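Local atomic coordinates of divalent-cation tolerance protein CutA (Thermus thermophilus, PDB entry 1NZA), a protein that forms a homotrimer, is probably involved in resistance toward heavy metals and probably binds copper ions. Residues 94-97 and 98-102; 62-65 and 66-70. All coordinates share one frame; numbering follows the deposited sequence.

Interaction 1: residues 94-97 and 98-102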
loop_
_atom_site.group_PDB
_atom_site.type_symbol
_atom_site.label_atom_id
_atom_site.label_comp_id
_atom_site.label_asym_id
_atom_site.label_seq_id
_atom_site.Cartn_x
_atom_site.Cartn_y
_atom_site.Cartn_z
ATOM N N TYR A 94 8.172 -11.740 -12.410
ATOM C CA TYR A 94 6.923 -10.998 -12.277
ATOM C C TYR A 94 7.086 -9.604 -12.872
ATOM O O TYR A 94 6.211 -9.118 -13.588
ATOM C CB TYR A 94 6.507 -10.871 -10.808
ATOM C CG TYR A 94 5.205 -10.128 -10.628
ATOM C CD1 TYR A 94 3.989 -10.720 -10.970
ATOM C CD2 TYR A 94 5.188 -8.815 -10.164
ATOM C CE1 TYR A 94 2.786 -10.022 -10.855
ATOM C CE2 TYR A 94 3.992 -8.108 -10.046
ATOM C CZ TYR A 94 2.795 -8.719 -10.392
ATOM O OH TYR A 94 1.607 -8.030 -10.266
ATOM N N LEU A 95 8.210 -8.960 -12.576
ATOM C CA LEU A 95 8.458 -7.624 -13.092
ATOM C C LEU A 95 8.613 -7.610 -14.610
ATOM O O LEU A 95 8.247 -6.634 -15.264
ATOM C CB LEU A 95 9.696 -7.021 -12.426
ATOM C CG LEU A 95 9.553 -6.741 -10.928
ATOM C CD1 LEU A 95 10.830 -6.098 -10.398
ATOM C CD2 LEU A 95 8.357 -5.830 -10.689
ATOM N N ASP A 96 9.156 -8.687 -15.169
ATOM C CA ASP A 96 9.318 -8.768 -16.617
ATOM C C ASP A 96 7.928 -8.848 -17.233
ATOM O O ASP A 96 7.633 -8.166 -18.215
ATOM C CB ASP A 96 10.130 -10.005 -17.010
ATOM C CG ASP A 96 10.358 -10.097 -18.510
ATOM O OD1 ASP A 96 10.867 -9.115 -19.090
ATOM O OD2 ASP A 96 10.031 -11.148 -19.107
ATOM N N TRP A 97 7.077 -9.685 -16.645
ATOM C CA TRP A 97 5.704 -9.844 -17.111
ATOM C C TRP A 97 5.022 -8.484 -17.049
ATOM O O TRP A 97 4.231 -8.126 -17.923
ATOM C CB TRP A 97 4.951 -10.833 -16.210
ATOM C CG TRP A 97 3.456 -10.821 -16.403
ATOM C CD1 TRP A 97 2.747 -11.408 -17.416
ATOM C CD2 TRP A 97 2.493 -10.147 -15.580
ATOM N NE1 TRP A 97 1.406 -11.140 -17.274
ATOM C CE2 TRP A 97 1.221 -10.367 -16.156
ATOM C CE3 TRP A 97 2.583 -9.378 -14.410
ATOM C CZ2 TRP A 97 0.045 -9.845 -15.603
ATOM C CZ3 TRP A 97 1.412 -8.859 -13.858
ATOM C CH2 TRP A 97 0.160 -9.096 -14.459
ATOM N N LEU A 98 5.343 -7.728 -16.005
ATOM C CA LEU A 98 4.770 -6.406 -15.799
ATOM C C LEU A 98 5.156 -5.463 -16.937
ATOM O O LEU A 98 4.303 -4.779 -17.500
ATOM C CB LEU A 98 5.239 -5.848 -14.449
ATOM C CG LEU A 98 4.596 -4.573 -13.897
ATOM C CD1 LEU A 98 5.028 -4.381 -12.450
ATOM C CD2 LEU A 98 4.993 -3.364 -14.736
ATOM N N ARG A 99 6.441 -5.426 -17.280
ATOM C CA ARG A 99 6.899 -4.559 -18.359
ATOM C C ARG A 99 6.389 -5.074 -19.701
ATOM O O ARG A 99 5.882 -4.311 -20.521
ATOM C CB ARG A 99 8.428 -4.486 -18.370
ATOM C CG ARG A 99 9.020 -3.853 -17.122
ATOM C CD ARG A 99 10.507 -3.600 -17.299
ATOM N NE ARG A 99 11.253 -4.828 -17.551
ATOM C CZ ARG A 99 11.652 -5.675 -16.607
ATOM N NH1 ARG A 99 11.382 -5.431 -15.333
ATOM N NH2 ARG A 99 12.321 -6.772 -16.938
ATOM N N GLU A 100 6.517 -6.380 -19.903
ATOM C CA GLU A 100 6.073 -7.040 -21.125
ATOM C C GLU A 100 4.616 -6.740 -21.480
ATOM O O GLU A 100 4.256 -6.704 -22.657
ATOM C CB GLU A 100 6.270 -8.554 -20.979
ATOM C CG GLU A 100 5.510 -9.411 -21.984
ATOM C CD GLU A 100 5.738 -10.900 -21.771
ATOM O OE1 GLU A 100 6.866 -11.375 -22.024
ATOM O OE2 GLU A 100 4.793 -11.598 -21.342
ATOM N N ASN A 101 3.783 -6.520 -20.467
ATOM C CA ASN A 101 2.363 -6.252 -20.694
ATOM C C ASN A 101 1.931 -4.805 -20.480
ATOM O O ASN A 101 0.739 -4.515 -20.376
ATOM C CB ASN A 101 1.523 -7.178 -19.811
ATOM C CG ASN A 101 1.642 -8.630 -20.221
ATOM O OD1 ASN A 101 1.146 -9.032 -21.271
ATOM N ND2 ASN A 101 2.313 -9.423 -19.399
ATOM N N THR A 102 2.898 -3.897 -20.417
ATOM C CA THR A 102 2.603 -2.483 -20.235
ATOM C C THR A 102 3.196 -1.705 -21.406
ATOM O O THR A 102 4.303 -1.999 -21.853
ATOM C CB THR A 102 3.196 -1.953 -18.905
ATOM O OG1 THR A 102 2.612 -2.664 -17.806
ATOM C CG2 THR A 102 2.905 -0.470 -18.741
#

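Interaction 2: residues 62-65 and 66-70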
loop_
_atom_site.group_PDB
_atom_site.type_symbol
_atom_site.label_atom_id
_atom_site.label_comp_id
_atom_site.label_asym_id
_atom_site.label_seq_id
_atom_site.Cartn_x
_atom_site.Cartn_y
_atom_site.Cartn_z
ATOM N N HIS A 62 6.941 4.840 -17.929
ATOM C CA HIS A 62 6.690 5.170 -19.327
ATOM C C HIS A 62 5.200 5.226 -19.640
ATOM O O HIS A 62 4.764 6.003 -20.493
ATOM C CB HIS A 62 7.375 4.160 -20.252
ATOM C CG HIS A 62 7.164 4.437 -21.709
ATOM N ND1 HIS A 62 5.980 4.154 -22.358
ATOM C CD2 HIS A 62 7.976 4.998 -22.638
ATOM C CE1 HIS A 62 6.072 4.526 -23.623
ATOM N NE2 HIS A 62 7.273 5.041 -23.818
ATOM N N ALA A 63 4.419 4.405 -18.947
ATOM C CA ALA A 63 2.979 4.370 -19.163
ATOM C C ALA A 63 2.255 5.392 -18.299
ATOM O O ALA A 63 1.169 5.848 -18.651
ATOM C CB ALA A 63 2.439 2.970 -18.869
ATOM N N PHE A 64 2.869 5.768 -17.181
ATOM C CA PHE A 64 2.253 6.709 -16.249
ATOM C C PHE A 64 1.598 7.948 -16.856
ATOM O O PHE A 64 0.463 8.273 -16.515
ATOM C CB PHE A 64 3.259 7.151 -15.179
ATOM C CG PHE A 64 2.617 7.859 -14.019
ATOM C CD1 PHE A 64 1.789 7.164 -13.140
ATOM C CD2 PHE A 64 2.805 9.221 -13.826
ATOM C CE1 PHE A 64 1.153 7.813 -12.092
ATOM C CE2 PHE A 64 2.170 9.886 -12.777
ATOM C CZ PHE A 64 1.342 9.178 -11.906
ATOM N N PRO A 65 2.303 8.672 -17.746
ATOM C CA PRO A 65 1.694 9.866 -18.341
ATOM C C PRO A 65 0.363 9.551 -19.022
ATOM O O PRO A 65 -0.602 10.304 -18.898
ATOM C CB PRO A 65 2.753 10.334 -19.340
ATOM C CG PRO A 65 4.029 9.882 -18.709
ATOM C CD PRO A 65 3.684 8.495 -18.222
ATOM N N LYS A 66 0.322 8.433 -19.739
ATOM C CA LYS A 66 -0.884 8.014 -20.441
ATOM C C LYS A 66 -1.916 7.517 -19.435
ATOM O O LYS A 66 -3.118 7.707 -19.614
ATOM C CB LYS A 66 -0.563 6.908 -21.451
ATOM C CG LYS A 66 0.356 7.335 -22.594
ATOM C CD LYS A 66 1.789 7.559 -22.130
ATOM C CE LYS A 66 2.689 7.946 -23.296
ATOM N NZ LYS A 66 4.100 8.169 -22.871
ATOM N N LEU A 67 -1.438 6.883 -18.372
ATOM C CA LEU A 67 -2.328 6.383 -17.336
ATOM C C LEU A 67 -3.061 7.547 -16.683
ATOM O O LEU A 67 -4.276 7.490 -16.487
ATOM C CB LEU A 67 -1.527 5.597 -16.296
ATOM C CG LEU A 67 -2.271 5.064 -15.071
ATOM C CD1 LEU A 67 -1.511 3.887 -14.492
ATOM C CD2 LEU A 67 -2.427 6.164 -14.042
ATOM N N LYS A 68 -2.334 8.609 -16.347
ATOM C CA LYS A 68 -2.967 9.769 -15.729
ATOM C C LYS A 68 -4.074 10.326 -16.613
ATOM O O LYS A 68 -5.158 10.648 -16.129
ATOM C CB LYS A 68 -1.956 10.882 -15.456
ATOM C CG LYS A 68 -1.075 10.658 -14.240
ATOM C CD LYS A 68 -0.378 11.953 -13.826
ATOM C CE LYS A 68 0.471 12.519 -14.958
ATOM N NZ LYS A 68 1.137 13.796 -14.577
ATOM N N GLU A 69 -3.790 10.456 -17.907
ATOM C CA GLU A 69 -4.772 10.979 -18.853
ATOM C C GLU A 69 -6.044 10.146 -18.868
ATOM O O GLU A 69 -7.147 10.682 -18.784
ATOM C CB GLU A 69 -4.189 11.029 -20.268
ATOM C CG GLU A 69 -3.325 12.245 -20.541
ATOM C CD GLU A 69 -2.816 12.286 -21.970
ATOM O OE1 GLU A 69 -3.640 12.164 -22.904
ATOM O OE2 GLU A 69 -1.592 12.447 -22.161
ATOM N N ARG A 70 -5.888 8.835 -18.977
ATOM C CA ARG A 70 -7.042 7.950 -19.010
ATOM C C ARG A 70 -7.799 7.989 -17.683
ATOM O O ARG A 70 -9.027 7.989 -17.667
ATOM C CB ARG A 70 -6.603 6.520 -19.333
ATOM C CG ARG A 70 -5.836 6.388 -20.647
ATOM C CD ARG A 70 -6.680 6.779 -21.863
ATOM N NE ARG A 70 -7.760 5.828 -22.121
ATOM C CZ ARG A 70 -9.054 6.129 -22.064
ATOM N NH1 ARG A 70 -9.441 7.362 -21.754
ATOM N NH2 ARG A 70 -9.964 5.196 -22.319
#

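Interaction 1: residues 94-97 and 98-102
R99 folds back over D96 and L95 one turn earlier in the C-terminal helix 92-100 of this CutA subunit, whose fold is of the GlnB-like, ferredoxin-like kind. Its first atom, CB, stands beside the carbonyl oxygens of L95 and D96. R99 CG then closes on L95 O at 3.4 Å, with CG anti to the carbonyl carbon (chi1 -64°). The bend at chi3 (-60°) turns the end of the chain back along the helix. The guanidinium lies with one face over D96 CA, while R99 NH1 meets L95 CB at 3.7 Å. R99 NH2 ends 3.5 Å from D96 OD1, a salt bridge of charges alone: the oxygen is well out of the guanidinium plane, and the group presents no hydrogen to it. The stronger partner of this arginine is E2 of the same chain, which takes NH1 in a salt bridge at the start of strand 2-9.

Elsewhere on the turn, L95 and L98 run alongside each other, L95 CD2 4.0 Å from L98 CD1, and L98 continues inward onto T60 of strand 47-60 while L95 packs on V83 of the second subunit. D96 OD2 and E100 OE1 come within 4.3 Å on the exposed side, a like-charged pair; R99, in salt-bridge contact with D96, may offset part of that charge. E100 N binds D96 O in an almost straight bond of 2.7 Å (N-H...O 167°). Past E100 the helix ends, N101 being the first residue to leave helical angles, and W97 and N101 both pack on R42 of the second subunit. One residue further, the T102 hydroxyl OG1 reaches back to L98 O at 2.7 Å.

Interaction 2: residues 62-65 and 66-70
F64 and K68 make the close-packed part of this first turn of helix 64-74, the second long helix of the ferredoxin-like CutA fold. The aliphatic stem of K68 runs obliquely over one face of the F64 ring. K68 CG sits 3.9 Å from the F64 ring centroid, 26° off the normal, a CH-pi contact, and K68 CD comes to 3.4 Å from F64 CE2. The phenyl group reaches this place with its CG anti to the backbone N (chi1 -167°), while the lysine bends at chi3 while still over the ring, which keeps its CE near F64 CE2. K68 N also donates to F64 O over 2.8 Å, so backbone bond and ring contact join the same two residues. L67 CD2 adds a contact at 4.4 Å from F64 CE1, and L67 N donates to A63 O at 2.8 Å.

The solvent side is looser. K66 bends at chi2 (71°) and returns toward the start of the turn, where K66 NZ gives H62 O a long hydrogen bond of 3.3 Å, approaching almost in line with the carbonyl bond. A lysine thus serves a carbonyl just ahead of the helix. K66 NZ also stands over one face of the imidazole, nearer its border than its middle, 4.2 Å from H62 CE1; H62 ND1 itself has a weak bond to G103 O. P65 O receives a weak hydrogen bond from E69 N.

Within the fold, F64 and L67 face the sheet: F64 rests on E3 and V5 of strand 2-9 and on I82 and A84 of strand 82-86, and L67 on V57 and T59 of strand 47-60. F64 and K68 also pack on E89 and G90 of the third subunit, respectively, while R70 pairs with E25 just after helix 12-24.

How the interactions relate
From the N terminus the chain runs through strand 2-9, helix 12-24 and the strands 30-42 and 47-60 before interaction 2 closes the first turn of helix 64-74. Strands 82-86 and 89-90 follow, then interaction 1 spans the last turns of helix 92-100 and the chain's exit from it. The two stand in series, neither nesting nor crossing, each local to one helix, with centres about 16 Å apart. They still touch, T102 CG2 meeting A63 CB at 3.5 Å, so the C-terminal tail lies against the approach to helix 64-74. Strand 47-60 contacts both, through L98 and T102 on one part and L67 on the other, and different neighbouring subunits pack on each.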